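Local coordinates for lantibiotic dehydratase (Microbispora corallina, PDB 5EHK), which probably dehydrates serine and threonine residues of the NAI-107 precursor peptide, using glutamate delivered by glutamyl-tRNA to activate their hydroxyl groups, at residues T170-M174 with A580-H584; E329-C334 with L352-R358; G814-L820 with G873-W879; G418-A422 with H802-S808. All coordinates share one frame; numbering follows the deposited sequence.

Contact 1: T170-M174 with A580-H584; sequences TRADM and ANLAH
Asp173 and Asn581 meet almost at right angles, their carboxylate and amide planes 60° apart, and the amide works at both ends. Asn581 ND2 gives a nearly straight hydrogen bond to Asp173 OD1 over 2.6 Å, lying close to the amide plane and using the anti lone pair of that oxygen. The amide oxygen takes the backbone N-H of Met174, with Met174 N at 2.9 Å from Asn581 OD1 and tilted 23° out of the carbonyl plane. Asp173 is the N-cap of helix 174-185: with its carboxylate swung opposite the backbone N (chi1 163°), OD2 caps the N-H of Trp176, and OD1 is left for the amide.

Met174, folded at chi2 and chi3, lies between Ala580 and His584. Met174 CB rests 3.9 Å from Ala580 CB, and the sulfur comes in at the edge of the imidazole, Met174 SD being 4.8 Å from the His584 ring centroid. Further along, the extended Arg171 runs past His584 in the opposite sense. Arg171 NH1 donates to a water at 2.9 Å, which in turn donates to His584 O.

One amide thus serves two neighbouring polar groups at a helix start, pinning the turn after helix 577-580 to it; the positive helix end would probably help stabilise a charged Asp173.

Contact 2: E329-C334 with L352-R358; sequences EVDARC and LIQSTRR
Leu352 opens the interface against Val330, Arg333 and Cys334. A first torsion of -176° carries its branch point away from the backbone N and sends both methyls across toward the partner helix: Leu352 CD1 settles 3.8 Å from Val330 CG1, meeting that side chain at about a right angle, and 3.8 Å from Arg333 CB, while Leu352 CD2 lies 3.7 Å from Cys334 SG.

One turn on, Ser355 faces the other helix directly. Ser355 CB sits against the extended chain of Arg333, 3.7 Å from Arg333 NE, and the serine hydroxyl rests against a methyl of Val330. Thr356 follows with its methyl, CG2 lying 3.6 Å from Val330 CG2, so the valine is held between leucine, serine and threonine.

Arg358 closes the row with charge. Its chain bends at chi3 and brings the guanidinium end-on to Glu329, NH1 and NH2 both donating to the single atom OE2; the shorter and straighter bond joins Arg358 NH1 and Glu329 OE2 at 2.8 Å. The carboxylate and guanidinium planes are 43° apart. Glu329 OE2 also accepts from Arg333 NH2 at 3.1 Å, one turn along its own helix, and the two guanidinium planes stand nearly perpendicular around it. Two arginines sharing one carboxylate oxygen would be expected to favour its ionised form.

Helices 318-339 and 346-359 make an antiparallel hairpin, their axes 9.3 Å apart and their directions 167° apart here, with an apolar seam at Leu352 and Val330 and a salt-bridge network along its more exposed flank.

Contact 3: G814-L820 with G873-W879; sequences GAGGPWL and GEREKLW
The contact lies beside a four-stranded antiparallel sheet, where strand 864-872 hands over to helix 875-895: Pro818 and Leu820, at the entry to the neighbouring strand 819-824, meet Gly873, Leu878 and Trp879. Gly873 N donates to Pro818 O over 3.2 Å, nearly straight and almost in line with the carbonyl bond, carrying the strand pairing on just beyond the end of strand 864-872.

The indole of Trp879 is the centrepiece. Over one face sits a methyl of Leu820: CD1 is 3.7 Å from the centroid of the Trp879 six-membered ring and only 16° off its normal, a CH-pi contact. The carbonyl oxygens of Ala815 and Gly816 lie over the opposite face, Ala815 O at 3.5 Å from Trp879 CZ2. Because Gly816 O is above the ring, the indole N-H does not point at it and makes no hydrogen bond there. Gly817, with positive phi, passes tightly by the indole, Gly817 CA lying 3.1 Å from Trp879 NE1.

Beside this sandwich, Leu820 CB packs 4.1 Å from Leu878 CG, with Leu820 CG anti to its own nitrogen (chi1 -163°) and Leu820 CD1 thereby reaching the indole. Arg875 contributes a CA-H...O contact, its CA lying 3.4 Å from Gly817 O, and its chain runs on past Pro818.

Helix 875-895 starts against one side of the sheet, while Trp819 turns away to strand 864-872 and Tyr907. The second subunit adds His902, hydrogen-bonded to Ala815 N, and Leu883 against Trp879.

Contact 4: G418-A422 with H802-S808; sequences GADRA and HIRATVS
Two irregular loops meet here, with Ala419, Asp420, Arg421 and Ala422 lying against the segment from His802 to Ser808. The first leaves helix 407-417 through the positive-phi Gly418 and leads into the short outer strand 423-424 of a mixed sheet; the second belongs to the long connection between strands 785-792 and 819-824.

Apolar contact is concentrated on Ala422. Its CB points at the partner, and Ala422 CB lies 3.6 Å from Ala805 CA and 4.1 Å from Ala805 CB, with Leu625 lining the same spot from outside both loops.

Backbone carbonyls take the polar share. Ala419 O lies at the edge of the His802 ring, near its plane, and takes a weak hydrogen bond from His802 NE2 at 3.0 Å, the N-H...O angle being only 131°. Glu630 holds the backbone N of the same histidine. Thr806 OG1 bonds within its own loop, to Arg804 O at 2.5 Å, and Asp420 O merely lies close by, 3.0 Å from Thr806 OG1.

Charged groups contribute more loosely. Asp420 and Arg804 form a long salt bridge, Asp420 OD1 to Arg804 NH1 at 3.7 Å; their flat groups are turned 26° against each other, and the pair lies at the surface. The extended Arg421 brings its guanidinium into van der Waals contact with Ser808, Arg421 NH2 being 3.3 Å from Ser808 CB. Arg804 reaches back over its own loop as well, so that His802 CD2 stands 3.6 Å above one face of the Arg804 guanidinium, off toward the rim.

Contacts 1 and 2 are neighbours, their centres 15 Å apart, and Thr170 joins them: Thr170 CG2 lies 3.7 Å from Leu352 CD2, and Thr170 O packs on the sulfur of Cys334. The helical hairpin of contact 2 thus packs against strand 167-172, whose end carries contact 1, through Thr170. Contact 4 is some 40 Å from contact 1, centre to centre, and the two interleave along the chain. Contacts 3 and 4 are 32 Å apart between centres and about 15 Å at nearest atoms; 802-808 lies in the connection that leads into strand 819-824, where 814-820 ends. Of the four, contact 3 alone is touched by the second subunit.

Contact 1: T170-M174 with A580-H584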
loop_
_atom_site.group_PDB
_atom_site.type_symbol
_atom_site.label_atom_id
_atom_site.label_comp_id
_atom_site.label_asym_id
_atom_site.label_seq_id
_atom_site.Cartn_x
_atom_site.Cartn_y
_atom_site.Cartn_z
ATOM N N THR A 170 2.807 0.374 -49.410
ATOM C CA THR A 170 1.957 1.470 -48.935
ATOM C C THR A 170 0.494 1.050 -48.750
ATOM O O THR A 170 -0.108 0.438 -49.626
ATOM C CB THR A 170 2.043 2.680 -49.879
ATOM O OG1 THR A 170 3.415 3.040 -50.033
ATOM C CG2 THR A 170 1.259 3.883 -49.327
ATOM N N ARG A 171 -0.066 1.394 -47.597
ATOM C CA ARG A 171 -1.430 1.009 -47.263
ATOM C C ARG A 171 -2.215 2.155 -46.669
ATOM O O ARG A 171 -1.655 3.148 -46.201
ATOM C CB ARG A 171 -1.447 -0.184 -46.306
ATOM C CG ARG A 171 -1.100 -1.502 -46.960
ATOM C CD ARG A 171 -0.809 -2.569 -45.929
ATOM N NE ARG A 171 -0.706 -3.888 -46.546
ATOM C CZ ARG A 171 -0.392 -5.001 -45.889
ATOM N NH1 ARG A 171 -0.130 -4.946 -44.588
ATOM N NH2 ARG A 171 -0.333 -6.166 -46.531
ATOM N N ALA A 172 -3.529 2.006 -46.718
ATOM C CA ALA A 172 -4.441 2.989 -46.177
ATOM C C ALA A 172 -4.320 2.998 -44.669
ATOM O O ALA A 172 -4.232 1.947 -44.059
ATOM C CB ALA A 172 -5.858 2.646 -46.594
ATOM N N ASP A 173 -4.278 4.186 -44.076
ATOM C CA ASP A 173 -4.313 4.341 -42.623
ATOM C C ASP A 173 -5.678 3.898 -42.119
ATOM O O ASP A 173 -6.698 4.281 -42.697
ATOM C CB ASP A 173 -4.030 5.796 -42.252
ATOM C CG ASP A 173 -4.442 6.148 -40.835
ATOM O OD1 ASP A 173 -3.708 5.804 -39.881
ATOM O OD2 ASP A 173 -5.470 6.840 -40.677
ATOM N N MET A 174 -5.703 3.083 -41.061
ATOM C CA MET A 174 -6.959 2.493 -40.580
ATOM C C MET A 174 -8.001 3.530 -40.184
ATOM O O MET A 174 -9.184 3.370 -40.474
ATOM C CB MET A 174 -6.719 1.526 -39.426
ATOM C CG MET A 174 -6.243 0.170 -39.866
ATOM S SD MET A 174 -7.526 -0.652 -40.836
ATOM C CE MET A 174 -8.871 -0.644 -39.668
ATOM N N ALA A 580 -3.520 0.854 -34.545
ATOM C CA ALA A 580 -4.406 0.114 -35.432
ATOM C C ALA A 580 -3.670 -0.194 -36.735
ATOM O O ALA A 580 -3.885 -1.245 -37.345
ATOM C CB ALA A 580 -5.697 0.887 -35.681
ATOM N N ASN A 581 -2.767 0.708 -37.130
ATOM C CA ASN A 581 -1.931 0.488 -38.315
ATOM C C ASN A 581 -0.879 -0.595 -38.107
ATOM O O ASN A 581 -0.258 -1.037 -39.067
ATOM C CB ASN A 581 -1.209 1.777 -38.715
ATOM C CG ASN A 581 -2.118 2.769 -39.399
ATOM O OD1 ASN A 581 -2.963 2.391 -40.215
ATOM N ND2 ASN A 581 -1.972 4.044 -39.051
ATOM N N LEU A 582 -0.692 -1.030 -36.864
ATOM C CA LEU A 582 0.344 -2.013 -36.549
ATOM C C LEU A 582 -0.221 -3.382 -36.200
ATOM O O LEU A 582 0.449 -4.204 -35.586
ATOM C CB LEU A 582 1.234 -1.507 -35.412
ATOM C CG LEU A 582 1.819 -0.102 -35.569
ATOM C CD1 LEU A 582 2.648 0.264 -34.361
ATOM C CD2 LEU A 582 2.661 -0.012 -36.841
ATOM N N ALA A 583 -1.467 -3.613 -36.583
ATOM C CA ALA A 583 -2.177 -4.796 -36.137
ATOM C C ALA A 583 -2.532 -5.694 -37.306
ATOM O O ALA A 583 -3.304 -6.642 -37.147
ATOM C CB ALA A 583 -3.418 -4.425 -35.325
ATOM N N HIS A 584 -1.998 -5.380 -38.485
ATOM C CA HIS A 584 -2.189 -6.230 -39.668
ATOM C C HIS A 584 -1.295 -7.465 -39.618
ATOM O O HIS A 584 -0.336 -7.573 -40.369
ATOM C CB HIS A 584 -1.907 -5.422 -40.923
ATOM C CG HIS A 584 -2.799 -4.235 -41.064
ATOM N ND1 HIS A 584 -4.167 -4.352 -41.169
ATOM C CD2 HIS A 584 -2.531 -2.907 -41.056
ATOM C CE1 HIS A 584 -4.702 -3.146 -41.249
ATOM N NE2 HIS A 584 -3.731 -2.251 -41.179
HETATM O O HOH W 1 1.298 -6.716 -42.760
#

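Contact 2: E329-C334 with L352-R358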
loop_
_atom_site.group_PDB
_atom_site.type_symbol
_atom_site.label_atom_id
_atom_site.label_comp_id
_atom_site.label_asym_id
_atom_site.label_seq_id
_atom_site.Cartn_x
_atom_site.Cartn_y
_atom_site.Cartn_z
ATOM N N GLU A 329 -8.981 3.737 -56.639
ATOM C CA GLU A 329 -7.995 4.601 -57.254
ATOM C C GLU A 329 -6.798 4.685 -56.331
ATOM O O GLU A 329 -5.644 4.611 -56.770
ATOM C CB GLU A 329 -8.551 6.011 -57.494
ATOM C CG GLU A 329 -7.729 6.812 -58.523
ATOM C CD GLU A 329 -8.262 8.219 -58.793
ATOM O OE1 GLU A 329 -9.494 8.402 -58.908
ATOM O OE2 GLU A 329 -7.433 9.154 -58.873
ATOM N N VAL A 330 -7.088 4.795 -55.038
ATOM C CA VAL A 330 -6.046 4.895 -54.030
ATOM C C VAL A 330 -5.284 3.590 -53.976
ATOM O O VAL A 330 -4.060 3.580 -53.853
ATOM C CB VAL A 330 -6.641 5.197 -52.661
ATOM C CG1 VAL A 330 -5.610 4.944 -51.564
ATOM C CG2 VAL A 330 -7.162 6.642 -52.621
ATOM N N ASP A 331 -6.009 2.491 -54.112
ATOM C CA ASP A 331 -5.372 1.197 -54.201
ATOM C C ASP A 331 -4.391 1.200 -55.374
ATOM O O ASP A 331 -3.210 0.869 -55.222
ATOM C CB ASP A 331 -6.417 0.104 -54.386
ATOM C CG ASP A 331 -5.821 -1.280 -54.307
ATOM O OD1 ASP A 331 -5.229 -1.603 -53.249
ATOM O OD2 ASP A 331 -5.930 -2.037 -55.300
ATOM N N ALA A 332 -4.885 1.612 -56.538
ATOM C CA ALA A 332 -4.081 1.611 -57.758
ATOM C C ALA A 332 -2.830 2.487 -57.626
ATOM O O ALA A 332 -1.736 2.089 -58.029
ATOM C CB ALA A 332 -4.924 2.049 -58.943
ATOM N N ARG A 333 -2.981 3.668 -57.041
ATOM C CA ARG A 333 -1.821 4.525 -56.837
ATOM C C ARG A 333 -0.862 4.022 -55.756
ATOM O O ARG A 333 0.274 4.488 -55.667
ATOM C CB ARG A 333 -2.216 5.977 -56.579
ATOM C CG ARG A 333 -2.989 6.617 -57.705
ATOM C CD ARG A 333 -3.288 8.044 -57.330
ATOM N NE ARG A 333 -4.215 8.702 -58.239
ATOM C CZ ARG A 333 -3.839 9.322 -59.349
ATOM N NH1 ARG A 333 -2.557 9.334 -59.696
ATOM N NH2 ARG A 333 -4.744 9.910 -60.120
ATOM N N CYS A 334 -1.321 3.076 -54.940
ATOM C CA CYS A 334 -0.470 2.506 -53.902
ATOM C C CYS A 334 0.533 1.536 -54.501
ATOM O O CYS A 334 1.712 1.550 -54.146
ATOM C CB CYS A 334 -1.299 1.789 -52.833
ATOM S SG CYS A 334 -1.840 2.846 -51.487
ATOM N N LEU A 352 -0.739 10.041 -54.758
ATOM C CA LEU A 352 -1.489 9.172 -53.869
ATOM C C LEU A 352 -2.225 10.014 -52.830
ATOM O O LEU A 352 -3.382 9.748 -52.518
ATOM C CB LEU A 352 -0.550 8.163 -53.201
ATOM C CG LEU A 352 -1.079 7.065 -52.269
ATOM C CD1 LEU A 352 -2.365 6.447 -52.785
ATOM C CD2 LEU A 352 -0.022 5.990 -52.124
ATOM N N ILE A 353 -1.561 11.050 -52.324
ATOM C CA ILE A 353 -2.124 11.882 -51.263
ATOM C C ILE A 353 -3.448 12.549 -51.633
ATOM O O ILE A 353 -4.453 12.337 -50.959
ATOM C CB ILE A 353 -1.142 12.976 -50.781
ATOM C CG1 ILE A 353 0.076 12.349 -50.113
ATOM C CG2 ILE A 353 -1.833 13.937 -49.816
ATOM C CD1 ILE A 353 -0.266 11.609 -48.872
ATOM N N GLN A 354 -3.467 13.352 -52.692
ATOM C CA GLN A 354 -4.690 14.093 -53.003
ATOM C C GLN A 354 -5.806 13.125 -53.426
ATOM O O GLN A 354 -6.988 13.425 -53.268
ATOM C CB GLN A 354 -4.456 15.217 -54.037
ATOM C CG GLN A 354 -4.815 14.875 -55.489
ATOM C CD GLN A 354 -3.940 13.778 -56.079
ATOM O OE1 GLN A 354 -2.904 13.436 -55.513
ATOM N NE2 GLN A 354 -4.364 13.210 -57.211
ATOM N N SER A 355 -5.425 11.965 -53.956
ATOM C CA SER A 355 -6.390 10.917 -54.300
ATOM C C SER A 355 -7.175 10.483 -53.054
ATOM O O SER A 355 -8.406 10.468 -53.047
ATOM C CB SER A 355 -5.678 9.723 -54.954
ATOM O OG SER A 355 -6.598 8.725 -55.357
ATOM N N THR A 356 -6.439 10.129 -52.006
ATOM C CA THR A 356 -7.022 9.846 -50.706
ATOM C C THR A 356 -7.788 11.045 -50.155
ATOM O O THR A 356 -8.762 10.878 -49.432
ATOM C CB THR A 356 -5.941 9.420 -49.667
ATOM O OG1 THR A 356 -5.124 10.548 -49.309
ATOM C CG2 THR A 356 -5.060 8.295 -50.216
ATOM N N ARG A 357 -7.329 12.249 -50.475
ATOM C CA ARG A 357 -7.982 13.477 -50.015
ATOM C C ARG A 357 -9.345 13.670 -50.671
ATOM O O ARG A 357 -10.215 14.368 -50.130
ATOM C CB ARG A 357 -7.103 14.710 -50.274
ATOM C CG ARG A 357 -5.848 14.779 -49.426
ATOM C CD ARG A 357 -5.128 16.107 -49.597
ATOM N NE ARG A 357 -5.954 17.235 -49.171
ATOM C CZ ARG A 357 -6.078 17.647 -47.909
ATOM N NH1 ARG A 357 -5.420 17.031 -46.931
ATOM N NH2 ARG A 357 -6.859 18.681 -47.620
ATOM N N ARG A 358 -9.510 13.082 -51.854
ATOM C CA ARG A 358 -10.789 13.139 -52.550
ATOM C C ARG A 358 -11.821 12.346 -51.760
ATOM O O ARG A 358 -12.924 12.826 -51.483
ATOM C CB ARG A 358 -10.661 12.613 -53.983
ATOM C CG ARG A 358 -10.697 13.726 -55.038
ATOM C CD ARG A 358 -10.347 13.208 -56.419
ATOM N NE ARG A 358 -8.911 13.020 -56.600
ATOM C CZ ARG A 358 -8.372 12.018 -57.291
ATOM N NH1 ARG A 358 -9.158 11.108 -57.861
ATOM N NH2 ARG A 358 -7.049 11.922 -57.403
#

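Contact 3: G814-L820 with G873-W879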
loop_
_atom_site.group_PDB
_atom_site.type_symbol
_atom_site.label_atom_id
_atom_site.label_comp_id
_atom_site.label_asym_id
_atom_site.label_seq_id
_atom_site.Cartn_x
_atom_site.Cartn_y
_atom_site.Cartn_z
ATOM N N GLY A 814 -32.730 -12.185 -0.649
ATOM C CA GLY A 814 -32.487 -10.850 -0.116
ATOM C C GLY A 814 -33.240 -10.314 1.092
ATOM O O GLY A 814 -33.532 -11.035 2.044
ATOM N N ALA A 815 -33.538 -9.017 1.068
ATOM C CA ALA A 815 -34.226 -8.385 2.186
ATOM C C ALA A 815 -35.702 -8.831 2.326
ATOM O O ALA A 815 -36.361 -8.524 3.321
ATOM C CB ALA A 815 -34.079 -6.870 2.143
ATOM N N GLY A 816 -36.230 -9.522 1.320
ATOM C CA GLY A 816 -37.487 -10.249 1.482
ATOM C C GLY A 816 -37.550 -11.079 2.770
ATOM O O GLY A 816 -38.169 -10.666 3.758
ATOM N N GLY A 817 -36.906 -12.244 2.770
ATOM C CA GLY A 817 -36.576 -12.878 4.033
ATOM C C GLY A 817 -36.905 -14.316 4.384
ATOM O O GLY A 817 -37.791 -14.561 5.195
ATOM N N PRO A 818 -36.167 -15.285 3.818
ATOM C CA PRO A 818 -36.127 -16.547 4.573
ATOM C C PRO A 818 -35.073 -16.405 5.685
ATOM O O PRO A 818 -35.273 -16.845 6.817
ATOM C CB PRO A 818 -35.692 -17.577 3.526
ATOM C CG PRO A 818 -34.900 -16.801 2.529
ATOM C CD PRO A 818 -35.403 -15.355 2.558
ATOM N N TRP A 819 -33.962 -15.761 5.340
ATOM C CA TRP A 819 -32.887 -15.481 6.275
ATOM C C TRP A 819 -32.854 -14.008 6.737
ATOM O O TRP A 819 -32.953 -13.080 5.925
ATOM C CB TRP A 819 -31.537 -15.806 5.628
ATOM C CG TRP A 819 -31.521 -16.988 4.682
ATOM C CD1 TRP A 819 -31.690 -16.954 3.320
ATOM C CD2 TRP A 819 -31.249 -18.359 5.017
ATOM N NE1 TRP A 819 -31.585 -18.224 2.797
ATOM C CE2 TRP A 819 -31.305 -19.103 3.814
ATOM C CE3 TRP A 819 -30.979 -19.035 6.218
ATOM C CZ2 TRP A 819 -31.093 -20.489 3.780
ATOM C CZ3 TRP A 819 -30.769 -20.410 6.184
ATOM C CH2 TRP A 819 -30.833 -21.122 4.975
ATOM N N LEU A 820 -32.686 -13.819 8.042
ATOM C CA LEU A 820 -32.228 -12.563 8.614
ATOM C C LEU A 820 -30.719 -12.683 8.890
ATOM O O LEU A 820 -30.303 -13.546 9.675
ATOM C CB LEU A 820 -32.969 -12.351 9.913
ATOM C CG LEU A 820 -33.003 -10.982 10.557
ATOM C CD1 LEU A 820 -33.356 -9.933 9.508
ATOM C CD2 LEU A 820 -34.061 -11.017 11.660
ATOM N N GLY A 873 -36.264 -18.290 9.463
ATOM C CA GLY A 873 -37.650 -18.338 9.878
ATOM C C GLY A 873 -38.608 -17.863 8.814
ATOM O O GLY A 873 -38.231 -17.543 7.684
ATOM N N GLU A 874 -39.871 -17.838 9.192
ATOM C CA GLU A 874 -40.926 -17.325 8.349
ATOM C C GLU A 874 -40.814 -15.810 8.195
ATOM O O GLU A 874 -40.618 -15.092 9.177
ATOM C CB GLU A 874 -42.271 -17.731 8.946
ATOM C CG GLU A 874 -42.280 -19.209 9.322
ATOM C CD GLU A 874 -43.671 -19.771 9.573
ATOM O OE1 GLU A 874 -44.390 -19.231 10.455
ATOM O OE2 GLU A 874 -44.027 -20.765 8.886
ATOM N N ARG A 875 -40.894 -15.347 6.949
ATOM C CA ARG A 875 -40.785 -13.928 6.599
ATOM C C ARG A 875 -41.464 -12.935 7.552
ATOM O O ARG A 875 -40.800 -12.025 8.053
ATOM C CB ARG A 875 -41.247 -13.699 5.160
ATOM C CG ARG A 875 -40.583 -14.648 4.168
ATOM C CD ARG A 875 -41.017 -14.426 2.728
ATOM N NE ARG A 875 -40.129 -15.108 1.782
ATOM C CZ ARG A 875 -40.363 -15.213 0.476
ATOM N NH1 ARG A 875 -41.466 -14.690 -0.046
ATOM N NH2 ARG A 875 -39.501 -15.848 -0.310
ATOM N N GLU A 876 -42.763 -13.107 7.816
ATOM C CA GLU A 876 -43.502 -12.118 8.617
ATOM C C GLU A 876 -42.976 -12.020 10.043
ATOM O O GLU A 876 -42.691 -10.928 10.542
ATOM C CB GLU A 876 -45.003 -12.422 8.664
ATOM C CG GLU A 876 -45.753 -12.261 7.335
ATOM C CD GLU A 876 -45.740 -13.520 6.458
ATOM O OE1 GLU A 876 -44.960 -14.471 6.739
ATOM O OE2 GLU A 876 -46.535 -13.554 5.486
ATOM N N LYS A 877 -42.846 -13.173 10.692
ATOM C CA LYS A 877 -42.368 -13.239 12.065
ATOM C C LYS A 877 -40.958 -12.643 12.161
ATOM O O LYS A 877 -40.645 -11.893 13.098
ATOM C CB LYS A 877 -42.383 -14.692 12.559
ATOM C CG LYS A 877 -43.772 -15.270 12.821
ATOM C CD LYS A 877 -43.677 -16.733 13.206
ATOM C CE LYS A 877 -44.986 -17.279 13.725
ATOM N NZ LYS A 877 -44.810 -18.710 14.093
ATOM N N LEU A 878 -40.123 -12.962 11.172
ATOM C CA LEU A 878 -38.742 -12.499 11.148
ATOM C C LEU A 878 -38.691 -10.969 11.046
ATOM O O LEU A 878 -38.148 -10.295 11.920
ATOM C CB LEU A 878 -37.988 -13.146 9.978
ATOM C CG LEU A 878 -36.718 -13.970 10.254
ATOM C CD1 LEU A 878 -36.863 -15.023 11.358
ATOM C CD2 LEU A 878 -36.263 -14.635 8.983
ATOM N N TRP A 879 -39.291 -10.418 10.000
ATOM C CA TRP A 879 -39.128 -9.000 9.712
ATOM C C TRP A 879 -40.061 -8.038 10.423
ATOM O O TRP A 879 -39.735 -6.864 10.559
ATOM C CB TRP A 879 -39.196 -8.776 8.213
ATOM C CG TRP A 879 -38.099 -9.468 7.544
ATOM C CD1 TRP A 879 -38.090 -10.754 7.113
ATOM C CD2 TRP A 879 -36.813 -8.924 7.233
ATOM N NE1 TRP A 879 -36.876 -11.055 6.544
ATOM C CE2 TRP A 879 -36.071 -9.947 6.604
ATOM C CE3 TRP A 879 -36.216 -7.670 7.422
ATOM C CZ2 TRP A 879 -34.767 -9.755 6.156
ATOM C CZ3 TRP A 879 -34.929 -7.483 6.979
ATOM C CH2 TRP A 879 -34.214 -8.522 6.354
#

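Contact 4: G418-A422 with H802-S808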
loop_
_atom_site.group_PDB
_atom_site.type_symbol
_atom_site.label_atom_id
_atom_site.label_comp_id
_atom_site.label_asym_id
_atom_site.label_seq_id
_atom_site.Cartn_x
_atom_site.Cartn_y
_atom_site.Cartn_z
ATOM N N GLY A 418 -13.236 -20.372 -5.627
ATOM C CA GLY A 418 -12.520 -21.598 -5.350
ATOM C C GLY A 418 -11.856 -22.180 -6.592
ATOM O O GLY A 418 -11.805 -21.559 -7.664
ATOM N N ALA A 419 -11.387 -23.412 -6.456
ATOM C CA ALA A 419 -10.583 -24.046 -7.480
ATOM C C ALA A 419 -11.338 -25.124 -8.269
ATOM O O ALA A 419 -10.715 -25.924 -8.965
ATOM C CB ALA A 419 -9.339 -24.629 -6.851
ATOM N N ASP A 420 -12.662 -25.174 -8.149
ATOM C CA ASP A 420 -13.429 -26.157 -8.920
ATOM C C ASP A 420 -14.555 -25.537 -9.701
ATOM O O ASP A 420 -15.607 -26.141 -9.855
ATOM C CB ASP A 420 -14.002 -27.257 -8.038
ATOM C CG ASP A 420 -12.930 -28.022 -7.305
ATOM O OD1 ASP A 420 -12.261 -28.854 -7.959
ATOM O OD2 ASP A 420 -12.773 -27.806 -6.079
ATOM N N ARG A 421 -14.337 -24.333 -10.208
ATOM C CA ARG A 421 -15.408 -23.621 -10.860
ATOM C C ARG A 421 -14.850 -22.796 -11.995
ATOM O O ARG A 421 -13.781 -22.212 -11.865
ATOM C CB ARG A 421 -16.118 -22.718 -9.854
ATOM C CG ARG A 421 -17.161 -21.819 -10.490
ATOM C CD ARG A 421 -18.302 -21.491 -9.554
ATOM N NE ARG A 421 -19.216 -20.559 -10.193
ATOM C CZ ARG A 421 -19.798 -19.535 -9.583
ATOM N NH1 ARG A 421 -19.564 -19.321 -8.289
ATOM N NH2 ARG A 421 -20.622 -18.738 -10.270
ATOM N N ALA A 422 -15.541 -22.800 -13.126
ATOM C CA ALA A 422 -15.146 -21.952 -14.232
ATOM C C ALA A 422 -16.196 -20.873 -14.366
ATOM O O ALA A 422 -17.377 -21.124 -14.144
ATOM C CB ALA A 422 -15.027 -22.747 -15.510
ATOM N N HIS A 802 -6.148 -28.146 -16.126
ATOM C CA HIS A 802 -6.965 -28.068 -14.940
ATOM C C HIS A 802 -8.339 -27.911 -15.450
ATOM O O HIS A 802 -8.769 -26.789 -15.707
ATOM C CB HIS A 802 -6.637 -26.826 -14.127
ATOM C CG HIS A 802 -7.589 -26.597 -12.997
ATOM N ND1 HIS A 802 -8.668 -25.744 -13.098
ATOM C CD2 HIS A 802 -7.645 -27.133 -11.754
ATOM C CE1 HIS A 802 -9.336 -25.747 -11.959
ATOM N NE2 HIS A 802 -8.734 -26.578 -11.126
ATOM N N ILE A 803 -9.023 -29.024 -15.650
ATOM C CA ILE A 803 -10.371 -28.934 -16.182
ATOM C C ILE A 803 -11.412 -29.420 -15.180
ATOM O O ILE A 803 -11.488 -30.606 -14.850
ATOM C CB ILE A 803 -10.523 -29.718 -17.494
ATOM C CG1 ILE A 803 -9.401 -29.352 -18.461
ATOM C CG2 ILE A 803 -11.893 -29.468 -18.086
ATOM C CD1 ILE A 803 -9.381 -27.913 -18.803
ATOM N N ARG A 804 -12.218 -28.485 -14.704
ATOM C CA ARG A 804 -13.296 -28.780 -13.769
ATOM C C ARG A 804 -14.355 -27.742 -14.058
ATOM O O ARG A 804 -15.096 -27.332 -13.177
ATOM C CB ARG A 804 -12.796 -28.691 -12.322
ATOM C CG ARG A 804 -11.882 -29.855 -11.970
ATOM C CD ARG A 804 -10.930 -29.527 -10.869
ATOM N NE ARG A 804 -9.768 -30.402 -10.949
ATOM C CZ ARG A 804 -8.742 -30.328 -10.111
ATOM N NH1 ARG A 804 -8.764 -29.422 -9.131
ATOM N NH2 ARG A 804 -7.702 -31.152 -10.245
ATOM N N ALA A 805 -14.374 -27.311 -15.316
ATOM C CA ALA A 805 -15.315 -26.343 -15.841
ATOM C C ALA A 805 -16.730 -26.507 -15.233
ATOM O O ALA A 805 -17.209 -27.630 -15.051
ATOM C CB ALA A 805 -15.335 -26.432 -17.366
ATOM N N THR A 806 -17.380 -25.393 -14.878
ATOM C CA THR A 806 -18.658 -25.460 -14.166
ATOM C C THR A 806 -19.657 -24.360 -14.582
ATOM O O THR A 806 -19.511 -23.678 -15.627
ATOM C CB THR A 806 -18.417 -25.503 -12.614
ATOM O OG1 THR A 806 -17.276 -26.327 -12.344
ATOM C CG2 THR A 806 -19.609 -26.092 -11.813
ATOM N N VAL A 807 -20.715 -24.263 -13.790
ATOM C CA VAL A 807 -21.764 -23.281 -13.958
ATOM C C VAL A 807 -22.282 -22.976 -12.554
ATOM O O VAL A 807 -21.790 -23.535 -11.567
ATOM C CB VAL A 807 -22.907 -23.805 -14.875
ATOM C CG1 VAL A 807 -22.490 -23.770 -16.354
ATOM C CG2 VAL A 807 -23.329 -25.227 -14.467
ATOM N N SER A 808 -23.268 -22.092 -12.463
ATOM C CA SER A 808 -23.801 -21.659 -11.175
ATOM C C SER A 808 -25.309 -21.894 -11.094
ATOM O O SER A 808 -25.756 -22.971 -10.697
ATOM C CB SER A 808 -23.489 -20.177 -10.931
ATOM O OG SER A 808 -24.274 -19.661 -9.863
#